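Local coordinates for protein tRNA (guanine(9)-N1)-methyltransferase (PDB 4JWH) that methylates N1 of guanosine 9 in cytoplasmic tRNA, using S-adenosyl-L-methionine as methyl donor and releasing S-adenosyl-L-homocysteine, at residues A[135-149]-A[168-182]. Sequence-based numbering, arbitrary orientation.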
ATOM      1  N   ASN A 135      -4.085   7.950  -5.532  1.00 19.99           N
ATOM      2  CA  ASN A 135      -4.284   7.208  -6.777  1.00 20.22           C
ATOM      3  C   ASN A 135      -5.084   7.944  -7.850  1.00 20.14           C
ATOM      4  O   ASN A 135      -4.774   7.868  -9.036  1.00 20.36           O
ATOM      5  CB  ASN A 135      -4.968   5.876  -6.497  1.00 19.92           C
ATOM      6  CG  ASN A 135      -4.775   4.900  -7.625  1.00 20.14           C
ATOM      7  OD1 ASN A 135      -3.704   4.815  -8.193  1.00 19.51           O
ATOM      8  ND2 ASN A 135      -5.801   4.145  -7.934  1.00 24.49           N
ATOM      9  N   ARG A 136      -6.129   8.632  -7.424  1.00 21.32           N
ATOM     10  CA  ARG A 136      -7.026   9.341  -8.342  1.00 23.57           C
ATOM     11  C   ARG A 136      -6.336  10.436  -9.170  1.00 23.43           C
ATOM     12  O   ARG A 136      -6.665  10.619 -10.349  1.00 22.78           O
ATOM     13  CB  ARG A 136      -8.227   9.934  -7.573  1.00 24.30           C
ATOM     14  CG  ARG A 136      -9.373  10.423  -8.498  1.00 29.38           C
ATOM     15  CD  ARG A 136     -10.036   9.249  -9.309  1.00 37.60           C
ATOM     16  NE  ARG A 136     -10.926   8.467  -8.457  1.00 39.99           N
ATOM     17  CZ  ARG A 136     -12.196   8.789  -8.211  1.00 40.41           C
ATOM     18  NH1 ARG A 136     -12.745   9.855  -8.790  1.00 40.89           N
ATOM     19  NH2 ARG A 136     -12.914   8.048  -7.380  1.00 39.40           N
ATOM     20  N   THR A 137      -5.397  11.155  -8.540  1.00 23.09           N
ATOM     21  CA  THR A 137      -4.706  12.267  -9.167  1.00 23.67           C
ATOM     22  C   THR A 137      -3.381  11.815  -9.799  1.00 24.16           C
ATOM     23  O   THR A 137      -2.664  12.630 -10.389  1.00 25.11           O
ATOM     24  CB  THR A 137      -4.425  13.423  -8.150  1.00 23.90           C
ATOM     25  OG1 THR A 137      -3.658  12.927  -7.046  1.00 23.57           O
ATOM     26  CG2 THR A 137      -5.711  14.051  -7.643  1.00 24.03           C
ATOM     27  N   ALA A 138      -3.053  10.523  -9.675  1.00 23.41           N
ATOM     28  CA  ALA A 138      -1.745  10.034 -10.100  1.00 22.68           C
ATOM     29  C   ALA A 138      -1.613  10.098 -11.629  1.00 22.92           C
ATOM     30  O   ALA A 138      -2.615   9.957 -12.353  1.00 23.04           O
ATOM     31  CB  ALA A 138      -1.539   8.612  -9.625  1.00 22.37           C
ATOM     32  N   LEU A 139      -0.402  10.303 -12.117  1.00 21.92           N
ATOM     33  CA  LEU A 139      -0.173  10.266 -13.555  1.00 23.20           C
ATOM     34  C   LEU A 139      -0.464   8.855 -14.108  1.00 23.01           C
ATOM     35  O   LEU A 139      -0.979   8.712 -15.221  1.00 23.72           O
ATOM     36  CB  LEU A 139       1.244  10.734 -13.909  1.00 23.26           C
ATOM     37  CG  LEU A 139       1.568  10.907 -15.406  1.00 24.38           C
ATOM     38  CD1 LEU A 139       0.744  12.069 -15.992  1.00 25.27           C
ATOM     39  CD2 LEU A 139       3.061  11.092 -15.688  1.00 22.98           C
ATOM     40  N   HIS A 140      -0.173   7.827 -13.310  1.00 22.73           N
ATOM     41  CA  HIS A 140      -0.477   6.440 -13.663  1.00 22.53           C
ATOM     42  C   HIS A 140      -1.277   5.717 -12.584  1.00 21.94           C
ATOM     43  O   HIS A 140      -0.704   5.002 -11.776  1.00 22.21           O
ATOM     44  CB  HIS A 140       0.825   5.657 -13.958  1.00 22.91           C
ATOM     45  CG  HIS A 140       1.708   6.328 -14.956  1.00 24.07           C
ATOM     46  ND1 HIS A 140       1.374   6.427 -16.293  1.00 26.63           N
ATOM     47  CD2 HIS A 140       2.878   6.986 -14.811  1.00 25.99           C
ATOM     48  CE1 HIS A 140       2.321   7.091 -16.928  1.00 25.65           C
ATOM     49  NE2 HIS A 140       3.245   7.434 -16.053  1.00 26.26           N
ATOM     50  N   PRO A 141      -2.609   5.894 -12.564  1.00 22.17           N
ATOM     51  CA  PRO A 141      -3.359   5.215 -11.528  1.00 22.43           C
ATOM     52  C   PRO A 141      -3.238   3.710 -11.682  1.00 22.81           C
ATOM     53  O   PRO A 141      -3.143   3.218 -12.791  1.00 22.64           O
ATOM     54  CB  PRO A 141      -4.817   5.625 -11.782  1.00 22.70           C
ATOM     55  CG  PRO A 141      -4.807   6.564 -12.903  1.00 22.45           C
ATOM     56  CD  PRO A 141      -3.430   6.823 -13.360  1.00 21.21           C
ATOM     57  N   VAL A 142      -3.263   3.005 -10.559  1.00 21.81           N
ATOM     58  CA  VAL A 142      -3.250   1.564 -10.558  1.00 22.06           C
ATOM     59  C   VAL A 142      -4.614   1.058 -10.163  1.00 21.78           C
ATOM     60  O   VAL A 142      -5.505   1.865  -9.845  1.00 21.57           O
ATOM     61  CB  VAL A 142      -2.192   1.031  -9.545  1.00 21.12           C
ATOM     62  CG1 VAL A 142      -0.827   1.510  -9.956  1.00 22.48           C
ATOM     63  CG2 VAL A 142      -2.508   1.488  -8.120  1.00 22.39           C
ATOM     64  N   GLU A 143      -4.776  -0.268 -10.128  1.00 21.46           N
ATOM     65  CA  GLU A 143      -5.941  -0.852  -9.473  1.00 22.26           C
ATOM     66  C   GLU A 143      -5.610  -1.120  -8.007  1.00 22.24           C
ATOM     67  O   GLU A 143      -4.707  -1.928  -7.680  1.00 21.64           O
ATOM     68  CB  GLU A 143      -6.444  -2.134 -10.191  1.00 23.03           C
ATOM     69  CG  GLU A 143      -7.235  -1.876 -11.509  1.00 25.86           C
ATOM     70  CD  GLU A 143      -8.615  -1.202 -11.374  1.00 31.19           C
ATOM     71  OE1 GLU A 143      -9.230  -1.114 -10.285  1.00 31.63           O
ATOM     72  OE2 GLU A 143      -9.127  -0.759 -12.417  1.00 35.05           O
ATOM     73  N   LEU A 144      -6.326  -0.402  -7.144  1.00 21.72           N
ATOM     74  CA  LEU A 144      -6.226  -0.531  -5.701  1.00 22.56           C
ATOM     75  C   LEU A 144      -7.163  -1.598  -5.137  1.00 22.54           C
ATOM     76  O   LEU A 144      -8.363  -1.565  -5.383  1.00 23.80           O
ATOM     77  CB  LEU A 144      -6.492   0.836  -5.031  1.00 22.26           C
ATOM     78  CG  LEU A 144      -6.266   0.987  -3.515  1.00 23.11           C
ATOM     79  CD1 LEU A 144      -4.847   0.568  -3.177  1.00 18.46           C
ATOM     80  CD2 LEU A 144      -6.557   2.462  -3.020  1.00 21.09           C
ATOM     81  N   PHE A 145      -6.612  -2.550  -4.387  1.00 21.79           N
ATOM     82  CA  PHE A 145      -7.406  -3.584  -3.747  1.00 22.24           C
ATOM     83  C   PHE A 145      -7.271  -3.399  -2.264  1.00 23.14           C
ATOM     84  O   PHE A 145      -6.192  -2.970  -1.770  1.00 23.93           O
ATOM     85  CB  PHE A 145      -6.949  -5.007  -4.124  1.00 22.12           C
ATOM     86  CG  PHE A 145      -7.413  -5.461  -5.500  1.00 22.45           C
ATOM     87  CD1 PHE A 145      -8.346  -6.507  -5.642  1.00 22.05           C
ATOM     88  CD2 PHE A 145      -6.910  -4.851  -6.639  1.00 20.81           C
ATOM     89  CE1 PHE A 145      -8.766  -6.932  -6.904  1.00 21.41           C
ATOM     90  CE2 PHE A 145      -7.323  -5.262  -7.905  1.00 21.84           C
ATOM     91  CZ  PHE A 145      -8.280  -6.303  -8.035  1.00 22.68           C
ATOM     92  N   ALA A 146      -8.359  -3.690  -1.557  1.00 22.00           N
ATOM     93  CA  ALA A 146      -8.324  -3.798  -0.091  1.00 21.08           C
ATOM     94  C   ALA A 146      -8.835  -5.203   0.304  1.00 21.24           C
ATOM     95  O   ALA A 146     -10.056  -5.484   0.257  1.00 21.09           O
ATOM     96  CB  ALA A 146      -9.164  -2.729   0.530  1.00 19.20           C
ATOM     97  N   THR A 147      -7.911  -6.084   0.683  1.00 20.80           N
ATOM     98  CA  THR A 147      -8.259  -7.495   0.913  1.00 21.53           C
ATOM     99  C   THR A 147      -8.422  -7.823   2.405  1.00 21.40           C
ATOM    100  O   THR A 147      -7.874  -7.118   3.261  1.00 22.00           O
ATOM    101  CB  THR A 147      -7.242  -8.470   0.209  1.00 22.18           C
ATOM    102  OG1 THR A 147      -5.912  -8.229   0.697  1.00 21.19           O
ATOM    103  CG2 THR A 147      -7.265  -8.283  -1.323  1.00 19.50           C
ATOM    104  N   ASN A 148      -9.137  -8.901   2.705  1.00 20.99           N
ATOM    105  CA  ASN A 148      -9.714  -9.146   4.038  1.00 22.47           C
ATOM    106  C   ASN A 148     -10.392  -7.890   4.569  1.00 22.62           C
ATOM    107  O   ASN A 148     -10.291  -7.599   5.743  1.00 23.81           O
ATOM    108  CB  ASN A 148      -8.666  -9.618   5.056  1.00 22.76           C
ATOM    109  CG  ASN A 148      -8.218 -11.046   4.822  1.00 24.01           C
ATOM    110  OD1 ASN A 148      -7.149 -11.281   4.275  1.00 23.11           O
ATOM    111  ND2 ASN A 148      -9.025 -12.002   5.259  1.00 22.28           N
ATOM    112  N   PHE A 149     -11.010  -7.106   3.697  1.00 23.59           N
ATOM    113  CA  PHE A 149     -11.660  -5.855   4.136  1.00 24.63           C
ATOM    114  C   PHE A 149     -12.963  -6.128   4.892  1.00 25.54           C
ATOM    115  O   PHE A 149     -13.866  -6.753   4.354  1.00 25.63           O
ATOM    116  CB  PHE A 149     -11.880  -4.900   2.966  1.00 23.93           C
ATOM    117  CG  PHE A 149     -12.253  -3.495   3.391  1.00 24.63           C
ATOM    118  CD1 PHE A 149     -13.567  -3.062   3.314  1.00 25.77           C
ATOM    119  CD2 PHE A 149     -11.286  -2.619   3.905  1.00 24.47           C
ATOM    120  CE1 PHE A 149     -13.919  -1.760   3.723  1.00 26.94           C
ATOM    121  CE2 PHE A 149     -11.625  -1.342   4.319  1.00 25.54           C
ATOM    122  CZ  PHE A 149     -12.947  -0.911   4.239  1.00 26.72           C
ATOM    123  N   TRP A 168     -16.031   5.468  -4.742  1.00 33.25           N
ATOM    124  CA  TRP A 168     -14.615   5.470  -5.180  1.00 32.25           C
ATOM    125  C   TRP A 168     -14.416   4.731  -6.491  1.00 31.74           C
ATOM    126  O   TRP A 168     -15.160   3.811  -6.779  1.00 31.92           O
ATOM    127  CB  TRP A 168     -13.727   4.836  -4.109  1.00 31.52           C
ATOM    128  CG  TRP A 168     -13.522   5.690  -2.888  1.00 31.63           C
ATOM    129  CD1 TRP A 168     -14.068   6.930  -2.629  1.00 30.01           C
ATOM    130  CD2 TRP A 168     -12.749   5.340  -1.726  1.00 30.18           C
ATOM    131  NE1 TRP A 168     -13.654   7.373  -1.387  1.00 30.94           N
ATOM    132  CE2 TRP A 168     -12.850   6.419  -0.814  1.00 30.49           C
ATOM    133  CE3 TRP A 168     -11.986   4.223  -1.372  1.00 30.12           C
ATOM    134  CZ2 TRP A 168     -12.200   6.418   0.414  1.00 28.96           C
ATOM    135  CZ3 TRP A 168     -11.353   4.212  -0.146  1.00 29.93           C
ATOM    136  CH2 TRP A 168     -11.465   5.307   0.737  1.00 32.21           C
ATOM    137  N   LYS A 169     -13.416   5.136  -7.271  1.00 31.39           N
ATOM    138  CA  LYS A 169     -13.058   4.495  -8.545  1.00 31.85           C
ATOM    139  C   LYS A 169     -11.693   3.757  -8.470  1.00 31.62           C
ATOM    140  O   LYS A 169     -10.878   4.067  -7.602  1.00 31.08           O
ATOM    141  CB  LYS A 169     -12.986   5.554  -9.647  1.00 32.47           C
ATOM    142  CG  LYS A 169     -14.302   6.332  -9.842  1.00 37.08           C
ATOM    143  CD  LYS A 169     -14.209   7.296 -11.024  1.00 40.38           C
ATOM    144  CE  LYS A 169     -15.533   7.973 -11.271  1.00 43.02           C
ATOM    145  NZ  LYS A 169     -15.391   8.887 -12.435  1.00 46.07           N
ATOM    146  N   ARG A 170     -11.457   2.805  -9.382  1.00 31.04           N
ATOM    147  CA  ARG A 170     -10.226   1.993  -9.410  1.00 30.77           C
ATOM    148  C   ARG A 170      -9.927   1.422  -8.019  1.00 29.15           C
ATOM    149  O   ARG A 170      -8.776   1.370  -7.575  1.00 29.03           O
ATOM    150  CB  ARG A 170      -9.019   2.804  -9.941  1.00 31.08           C
ATOM    151  CG  ARG A 170      -9.002   3.026 -11.451  1.00 34.91           C
ATOM    152  CD  ARG A 170      -7.570   2.958 -12.037  1.00 36.86           C
ATOM    153  NE  ARG A 170      -7.593   2.346 -13.366  1.00 42.85           N
ATOM    154  CZ  ARG A 170      -6.646   1.559 -13.887  1.00 41.52           C
ATOM    155  NH1 ARG A 170      -5.525   1.264 -13.225  1.00 37.72           N
ATOM    156  NH2 ARG A 170      -6.825   1.072 -15.111  1.00 44.82           N
ATOM    157  N   TYR A 171     -10.985   1.000  -7.343  1.00 27.34           N
ATOM    158  CA  TYR A 171     -10.919   0.572  -5.965  1.00 26.69           C
ATOM    159  C   TYR A 171     -11.713  -0.720  -5.802  1.00 26.10           C
ATOM    160  O   TYR A 171     -12.865  -0.821  -6.216  1.00 25.97           O
ATOM    161  CB  TYR A 171     -11.439   1.680  -5.053  1.00 26.09           C
ATOM    162  CG  TYR A 171     -11.642   1.297  -3.609  1.00 28.16           C
ATOM    163  CD1 TYR A 171     -12.930   1.153  -3.082  1.00 26.83           C
ATOM    164  CD2 TYR A 171     -10.548   1.142  -2.747  1.00 28.10           C
ATOM    165  CE1 TYR A 171     -13.121   0.818  -1.741  1.00 30.63           C
ATOM    166  CE2 TYR A 171     -10.724   0.803  -1.420  1.00 28.89           C
ATOM    167  CZ  TYR A 171     -12.009   0.636  -0.912  1.00 28.88           C
ATOM    168  OH  TYR A 171     -12.173   0.290   0.416  1.00 28.55           O
ATOM    169  N   ASN A 172     -11.079  -1.713  -5.220  1.00 25.07           N
ATOM    170  CA  ASN A 172     -11.659  -3.037  -5.150  1.00 25.63           C
ATOM    171  C   ASN A 172     -11.576  -3.637  -3.740  1.00 25.38           C
ATOM    172  O   ASN A 172     -10.608  -4.351  -3.432  1.00 24.63           O
ATOM    173  CB  ASN A 172     -10.967  -3.949  -6.176  1.00 25.68           C
ATOM    174  CG  ASN A 172     -10.750  -3.273  -7.526  1.00 27.72           C
ATOM    175  OD1 ASN A 172     -11.522  -3.481  -8.454  1.00 33.73           O
ATOM    176  ND2 ASN A 172      -9.697  -2.447  -7.637  1.00 29.89           N
ATOM    177  N   PRO A 173     -12.569  -3.342  -2.873  1.00 25.43           N
ATOM    178  CA  PRO A 173     -12.556  -4.009  -1.578  1.00 25.94           C
ATOM    179  C   PRO A 173     -13.101  -5.441  -1.674  1.00 26.41           C
ATOM    180  O   PRO A 173     -13.930  -5.740  -2.549  1.00 26.08           O
ATOM    181  CB  PRO A 173     -13.454  -3.123  -0.709  1.00 26.32           C
ATOM    182  CG  PRO A 173     -14.435  -2.516  -1.701  1.00 26.97           C
ATOM    183  CD  PRO A 173     -13.663  -2.349  -2.982  1.00 25.41           C
ATOM    184  N   THR A 174     -12.610  -6.323  -0.809  1.00 26.47           N
ATOM    185  CA  THR A 174     -13.072  -7.708  -0.802  1.00 26.75           C
ATOM    186  C   THR A 174     -12.765  -8.367   0.521  1.00 26.06           C
ATOM    187  O   THR A 174     -11.757  -8.052   1.164  1.00 26.12           O
ATOM    188  CB  THR A 174     -12.525  -8.530  -2.017  1.00 27.11           C
ATOM    189  OG1 THR A 174     -13.140  -9.818  -2.024  1.00 26.87           O
ATOM    190  CG2 THR A 174     -10.982  -8.706  -1.967  1.00 27.55           C
ATOM    191  N   THR A 175     -13.650  -9.261   0.951  1.00 25.89           N
ATOM    192  CA  THR A 175     -13.402 -10.054   2.145  1.00 26.53           C
ATOM    193  C   THR A 175     -12.339 -11.109   1.822  1.00 26.05           C
ATOM    194  O   THR A 175     -11.660 -11.573   2.723  1.00 26.04           O
ATOM    195  CB  THR A 175     -14.692 -10.748   2.737  1.00 26.95           C
ATOM    196  OG1 THR A 175     -15.262 -11.588   1.734  1.00 29.20           O
ATOM    197  CG2 THR A 175     -15.721  -9.724   3.156  1.00 26.59           C
ATOM    198  N   LYS A 176     -12.165 -11.455   0.547  1.00 25.78           N
ATOM    199  CA  LYS A 176     -11.129 -12.428   0.183  1.00 26.14           C
ATOM    200  C   LYS A 176      -9.761 -11.921   0.618  1.00 25.43           C
ATOM    201  O   LYS A 176      -9.478 -10.704   0.573  1.00 24.48           O
ATOM    202  CB  LYS A 176     -11.098 -12.724  -1.329  1.00 25.92           C
ATOM    203  CG  LYS A 176     -12.381 -13.416  -1.857  1.00 30.14           C
ATOM    204  CD  LYS A 176     -12.219 -13.754  -3.343  1.00 34.49           C
ATOM    205  CE  LYS A 176     -13.365 -14.603  -3.862  1.00 38.89           C
ATOM    206  NZ  LYS A 176     -14.621 -13.798  -4.023  1.00 39.95           N
ATOM    207  N   SER A 177      -8.926 -12.854   1.042  1.00 24.29           N
ATOM    208  CA  SER A 177      -7.504 -12.571   1.280  1.00 24.51           C
ATOM    209  C   SER A 177      -6.853 -12.321  -0.075  1.00 23.79           C
ATOM    210  O   SER A 177      -7.423 -12.715  -1.107  1.00 23.29           O
ATOM    211  CB  SER A 177      -6.843 -13.784   1.931  1.00 24.72           C
ATOM    212  OG  SER A 177      -6.672 -14.790   0.939  1.00 25.90           O
ATOM    213  N   TYR A 178      -5.685 -11.662  -0.089  1.00 23.07           N
ATOM    214  CA  TYR A 178      -4.941 -11.464  -1.344  1.00 22.32           C
ATOM    215  C   TYR A 178      -4.563 -12.802  -1.973  1.00 23.20           C
ATOM    216  O   TYR A 178      -4.551 -12.921  -3.206  1.00 22.78           O
ATOM    217  CB  TYR A 178      -3.698 -10.534  -1.204  1.00 22.14           C
ATOM    218  CG  TYR A 178      -2.645 -10.930  -0.153  1.00 19.96           C
ATOM    219  CD1 TYR A 178      -2.552 -10.248   1.053  1.00 20.55           C
ATOM    220  CD2 TYR A 178      -1.722 -11.927  -0.400  1.00 19.74           C
ATOM    221  CE1 TYR A 178      -1.585 -10.600   2.027  1.00 19.78           C
ATOM    222  CE2 TYR A 178      -0.725 -12.282   0.575  1.00 19.69           C
ATOM    223  CZ  TYR A 178      -0.685 -11.622   1.775  1.00 20.37           C
ATOM    224  OH  TYR A 178       0.262 -11.955   2.729  1.00 22.47           O
ATOM    225  N   LEU A 179      -4.261 -13.783  -1.122  1.00 24.63           N
ATOM    226  CA  LEU A 179      -3.878 -15.131  -1.546  1.00 27.20           C
ATOM    227  C   LEU A 179      -5.049 -15.788  -2.268  1.00 28.38           C
ATOM    228  O   LEU A 179      -4.855 -16.462  -3.273  1.00 29.14           O
ATOM    229  CB  LEU A 179      -3.392 -15.987  -0.364  1.00 27.72           C
ATOM    230  CG  LEU A 179      -2.532 -17.231  -0.681  1.00 29.13           C
ATOM    231  CD1 LEU A 179      -1.256 -16.873  -1.436  1.00 31.18           C
ATOM    232  CD2 LEU A 179      -2.195 -18.046   0.591  1.00 32.40           C
ATOM    233  N   GLU A 180      -6.263 -15.547  -1.773  1.00 28.76           N
ATOM    234  CA  GLU A 180      -7.474 -16.029  -2.419  1.00 29.05           C
ATOM    235  C   GLU A 180      -7.715 -15.299  -3.714  1.00 28.80           C
ATOM    236  O   GLU A 180      -7.887 -15.935  -4.744  1.00 28.09           O
ATOM    237  CB  GLU A 180      -8.700 -15.919  -1.485  1.00 29.92           C
ATOM    238  CG  GLU A 180      -8.615 -16.875  -0.301  1.00 31.89           C
ATOM    239  CD  GLU A 180      -9.728 -16.698   0.735  1.00 36.06           C
ATOM    240  OE1 GLU A 180     -10.144 -17.739   1.302  1.00 42.52           O
ATOM    241  OE2 GLU A 180     -10.169 -15.561   1.020  1.00 32.01           O
ATOM    242  N   GLU A 181      -7.712 -13.964  -3.661  1.00 28.27           N
ATOM    243  CA  GLU A 181      -8.006 -13.146  -4.818  1.00 28.34           C
ATOM    244  C   GLU A 181      -6.993 -13.316  -5.970  1.00 28.28           C
ATOM    245  O   GLU A 181      -7.378 -13.266  -7.147  1.00 27.19           O
ATOM    246  CB  GLU A 181      -8.180 -11.680  -4.382  1.00 28.22           C
ATOM    247  CG  GLU A 181      -8.410 -10.667  -5.485  1.00 30.58           C
ATOM    248  CD  GLU A 181      -9.814 -10.715  -6.075  1.00 36.03           C
ATOM    249  OE1 GLU A 181      -9.943 -10.345  -7.259  1.00 36.92           O
ATOM    250  OE2 GLU A 181     -10.772 -11.109  -5.368  1.00 37.78           O
ATOM    251  N   PHE A 182      -5.725 -13.535  -5.623  1.00 28.03           N
ATOM    252  CA  PHE A 182      -4.632 -13.667  -6.615  1.00 28.86           C
ATOM    253  C   PHE A 182      -3.901 -15.023  -6.598  1.00 29.60           C
ATOM    254  O   PHE A 182      -2.715 -15.094  -6.876  1.00 29.62           O
ATOM    255  CB  PHE A 182      -3.619 -12.519  -6.455  1.00 28.51           C
ATOM    256  CG  PHE A 182      -4.224 -11.151  -6.658  1.00 26.94           C
ATOM    257  CD1 PHE A 182      -4.531 -10.342  -5.564  1.00 22.89           C
ATOM    258  CD2 PHE A 182      -4.558 -10.710  -7.942  1.00 23.12           C
ATOM    259  CE1 PHE A 182      -5.120  -9.078  -5.758  1.00 24.12           C
ATOM    260  CE2 PHE A 182      -5.129  -9.443  -8.147  1.00 24.46           C
ATOM    261  CZ  PHE A 182      -5.414  -8.629  -7.062  1.00 21.85           C
TER
HETATM  262  O   HOH W   1      -8.155   4.297  -6.595  1.00 36.11           O
HETATM  263  O   HOH W   2      -5.434  -9.968   2.744  1.00 20.15           O
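In the beta-alpha-beta unit at one border of the SPOUT-type methyltransferase sheet, Phe145 of strand 143-147 pairs in parallel with Asn172 of the edge strand 171-173. The ladder runs from Leu144 N to Arg170 O, through Ala146 N to Asn172 O, to Thr174 N bound to Ala146 O. Leu144 O is gripped twice by Asn172: Asn172 N at 2.7 Å closes the regular strand pairing, while Asn172 ND2 comes in from above the carbonyl plane at 2.8 Å. Asn172 ND2 also gives an almost straight bond (177°) to Glu143 OE1, 3.0 Å away on the anti side of the carboxylate, so both bonds fix the amide's rotation. The other carboxylate oxygen, Glu143 OE2, lies over the guanidinium face of Arg170, 3.6 Å from NE, a salt bridge of charge alone.

The Phe145 ring is clamped between two partners. With CG anti to the carbonyl carbon (chi1 -78°), it lies nearly flat on the Asn172 amide, and Asn172 CB makes a CH-pi contact 3.7 Å from the ring centroid. Against the opposite face, Phe182 drives its edge in a T-shaped stack, CZ reaching Phe145 CE1 at 3.8 Å. An alanine in place of Phe145 would take the ring from between Asn172 and Phe182 and would probably leave the Phe182 ring freer to turn.

Beyond the strands, Asn148 N binds Lys176 O at 2.8 Å, and a water bridges Thr147 OG1 and Asn148 OD1 near the start of helix 178-181, where Ser177 and Glu180 form a capping box. Phe149 and Tyr171 lean on helix 151-161, the crossover between the two strands, whereas Phe182 rests on strand 105-109, which continues the sheet beyond strand 143-147.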